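Side-chain contact in intron-associated endonuclease 1 (PDB 1MK0), which probably cleaves DNA as a GIY-YIG homing endonuclease of phage T4, acting through this catalytic domain: residues I43-S48 with N54-S59. The protein carries 1 engineered substitution. Numbering follows the deposited sequence.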
loop_
_atom_site.group_PDB
_atom_site.type_symbol
_atom_site.label_atom_id
_atom_site.label_comp_id
_atom_site.label_asym_id
_atom_site.label_seq_id
_atom_site.Cartn_x
_atom_site.Cartn_y
_atom_site.Cartn_z
ATOM N N ILE A 43 -0.425 -6.271 -9.820
ATOM C CA ILE A 43 -1.161 -7.441 -10.276
ATOM C C ILE A 43 -1.465 -8.371 -9.101
ATOM O O ILE A 43 -2.475 -9.072 -9.097
ATOM C CB ILE A 43 -0.361 -8.220 -11.352
ATOM C CG1 ILE A 43 -1.187 -9.403 -11.863
ATOM C CG2 ILE A 43 0.958 -8.710 -10.769
ATOM C CD1 ILE A 43 -0.532 -10.159 -13.015
ATOM N N LYS A 44 -0.596 -8.363 -8.094
ATOM C CA LYS A 44 -0.788 -9.224 -6.937
ATOM C C LYS A 44 -1.971 -8.765 -6.099
ATOM O O LYS A 44 -2.784 -9.584 -5.666
ATOM C CB LYS A 44 0.491 -9.268 -6.098
ATOM C CG LYS A 44 1.691 -9.761 -6.896
ATOM C CD LYS A 44 2.878 -10.106 -6.010
ATOM C CE LYS A 44 3.420 -8.895 -5.289
ATOM N NZ LYS A 44 4.653 -9.242 -4.521
ATOM N N LEU A 45 -2.076 -7.459 -5.875
ATOM C CA LEU A 45 -3.192 -6.942 -5.097
ATOM C C LEU A 45 -4.465 -7.108 -5.921
ATOM O O LEU A 45 -5.520 -7.466 -5.389
ATOM C CB LEU A 45 -2.973 -5.469 -4.748
ATOM C CG LEU A 45 -3.995 -4.887 -3.763
ATOM C CD1 LEU A 45 -3.932 -5.635 -2.433
ATOM C CD2 LEU A 45 -3.710 -3.415 -3.561
ATOM N N GLN A 46 -4.357 -6.865 -7.224
ATOM C CA GLN A 46 -5.503 -7.002 -8.118
ATOM C C GLN A 46 -6.034 -8.432 -8.105
ATOM O O GLN A 46 -7.245 -8.649 -8.065
ATOM C CB GLN A 46 -5.124 -6.612 -9.550
ATOM C CG GLN A 46 -6.324 -6.563 -10.493
ATOM C CD GLN A 46 -7.268 -5.410 -10.183
ATOM O OE1 GLN A 46 -6.936 -4.245 -10.405
ATOM N NE2 GLN A 46 -8.447 -5.731 -9.657
ATOM N N ARG A 47 -5.131 -9.408 -8.143
ATOM C CA ARG A 47 -5.531 -10.809 -8.129
ATOM C C ARG A 47 -6.257 -11.169 -6.844
ATOM O O ARG A 47 -7.286 -11.849 -6.865
ATOM C CB ARG A 47 -4.309 -11.715 -8.291
ATOM C CG ARG A 47 -3.790 -11.790 -9.711
ATOM C CD ARG A 47 -2.525 -12.616 -9.766
ATOM N NE ARG A 47 -2.111 -12.898 -11.134
ATOM C CZ ARG A 47 -0.970 -13.496 -11.451
ATOM N NH1 ARG A 47 -0.132 -13.869 -10.495
ATOM N NH2 ARG A 47 -0.670 -13.729 -12.723
ATOM N N SER A 48 -5.717 -10.711 -5.720
ATOM C CA SER A 48 -6.323 -10.999 -4.430
ATOM C C SER A 48 -7.702 -10.361 -4.354
ATOM O O SER A 48 -8.664 -10.986 -3.900
ATOM C CB SER A 48 -5.443 -10.460 -3.302
ATOM O OG SER A 48 -6.005 -10.771 -2.038
ATOM N N ASN A 54 -12.985 -6.459 -1.165
ATOM C CA ASN A 54 -12.321 -5.738 -0.084
ATOM C C ASN A 54 -12.339 -6.397 1.290
ATOM O O ASN A 54 -13.187 -6.089 2.130
ATOM C CB ASN A 54 -12.885 -4.322 0.028
ATOM C CG ASN A 54 -12.071 -3.440 0.962
ATOM O OD1 ASN A 54 -12.354 -2.250 1.112
ATOM N ND2 ASN A 54 -11.057 -4.019 1.594
ATOM N N VAL A 55 -11.387 -7.298 1.511
ATOM C CA VAL A 55 -11.240 -7.984 2.788
ATOM C C VAL A 55 -10.001 -7.398 3.463
ATOM O O VAL A 55 -9.372 -8.043 4.298
ATOM C CB VAL A 55 -11.032 -9.507 2.594
ATOM C CG1 VAL A 55 -12.310 -10.137 2.067
ATOM C CG2 VAL A 55 -9.881 -9.766 1.628
ATOM N N PHE A 56 -9.666 -6.163 3.096
ATOM C CA PHE A 56 -8.480 -5.505 3.633
ATOM C C PHE A 56 -8.715 -4.503 4.752
ATOM O O PHE A 56 -9.815 -3.976 4.923
ATOM C CB PHE A 56 -7.722 -4.798 2.503
ATOM C CG PHE A 56 -7.364 -5.699 1.359
ATOM C CD1 PHE A 56 -8.292 -5.986 0.365
ATOM C CD2 PHE A 56 -6.109 -6.296 1.296
ATOM C CE1 PHE A 56 -7.979 -6.858 -0.676
ATOM C CE2 PHE A 56 -5.787 -7.169 0.257
ATOM C CZ PHE A 56 -6.725 -7.450 -0.729
ATOM N N GLU A 57 -7.645 -4.253 5.504
ATOM C CA GLU A 57 -7.629 -3.297 6.603
ATOM C C GLU A 57 -6.477 -2.335 6.346
ATOM O O GLU A 57 -5.338 -2.762 6.156
ATOM C CB GLU A 57 -7.387 -3.996 7.940
ATOM C CG GLU A 57 -8.626 -4.523 8.625
ATOM C CD GLU A 57 -8.330 -5.023 10.028
ATOM O OE1 GLU A 57 -7.778 -4.241 10.833
ATOM O OE2 GLU A 57 -8.647 -6.193 10.328
ATOM N N CYS A 58 -6.777 -1.041 6.340
ATOM C CA CYS A 58 -5.759 -0.024 6.111
ATOM C C CYS A 58 -5.338 0.605 7.432
ATOM O O CYS A 58 -6.182 0.961 8.253
ATOM C CB CYS A 58 -6.300 1.070 5.186
ATOM S SG CYS A 58 -6.795 0.509 3.538
ATOM N N SER A 59 -4.032 0.736 7.640
ATOM C CA SER A 59 -3.525 1.353 8.860
ATOM C C SER A 59 -2.277 2.172 8.556
ATOM O O SER A 59 -1.585 1.928 7.570
ATOM C CB SER A 59 -3.217 0.291 9.922
ATOM O OG SER A 59 -2.267 -0.650 9.468
#
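Phe-56 drives its ring from the start of strand 56-63 toward helix 43-52 and overlaps Leu-45 and Ser-48, which stand one turn apart on that helix. The far end of the ring does the touching: Phe-56 CE2 lies 3.6 Å from Leu-45 CD1, and Phe-56 CZ is 3.7 Å from the same methyl. Both partners approach obliquely, and the side chains of Leu-45 and Phe-56 lie antiparallel as they meet. With Phe-56 CG anti to the carbonyl carbon (chi1 -55°), the phenyl is carried off the strand; a long aromatic residue suits this gap, since Phe-56 CA is 10.0 Å from Ser-48 CA and 10.3 Å from Leu-45 CA. In the alpha/beta fold of the GIY-YIG domain, this contact packs a helix against an outer strand of the three-stranded antiparallel sheet, and Phe-56 also touches Ile-8 and Asn-10 of the central strand. The branched end of Leu-45 puts CD1 on the phenyl, and its apolar bulk suits a buried position where it also meets Leu-35 of helix 24-37. Ser-48 OG, anti to the backbone N (chi1 -178°), comes to 3.6 Å from Phe-56 CZ; this short polar side chain can lie against the ring's end while its hydroxyl keeps a weak hydrogen bond with Tyr-89 OH.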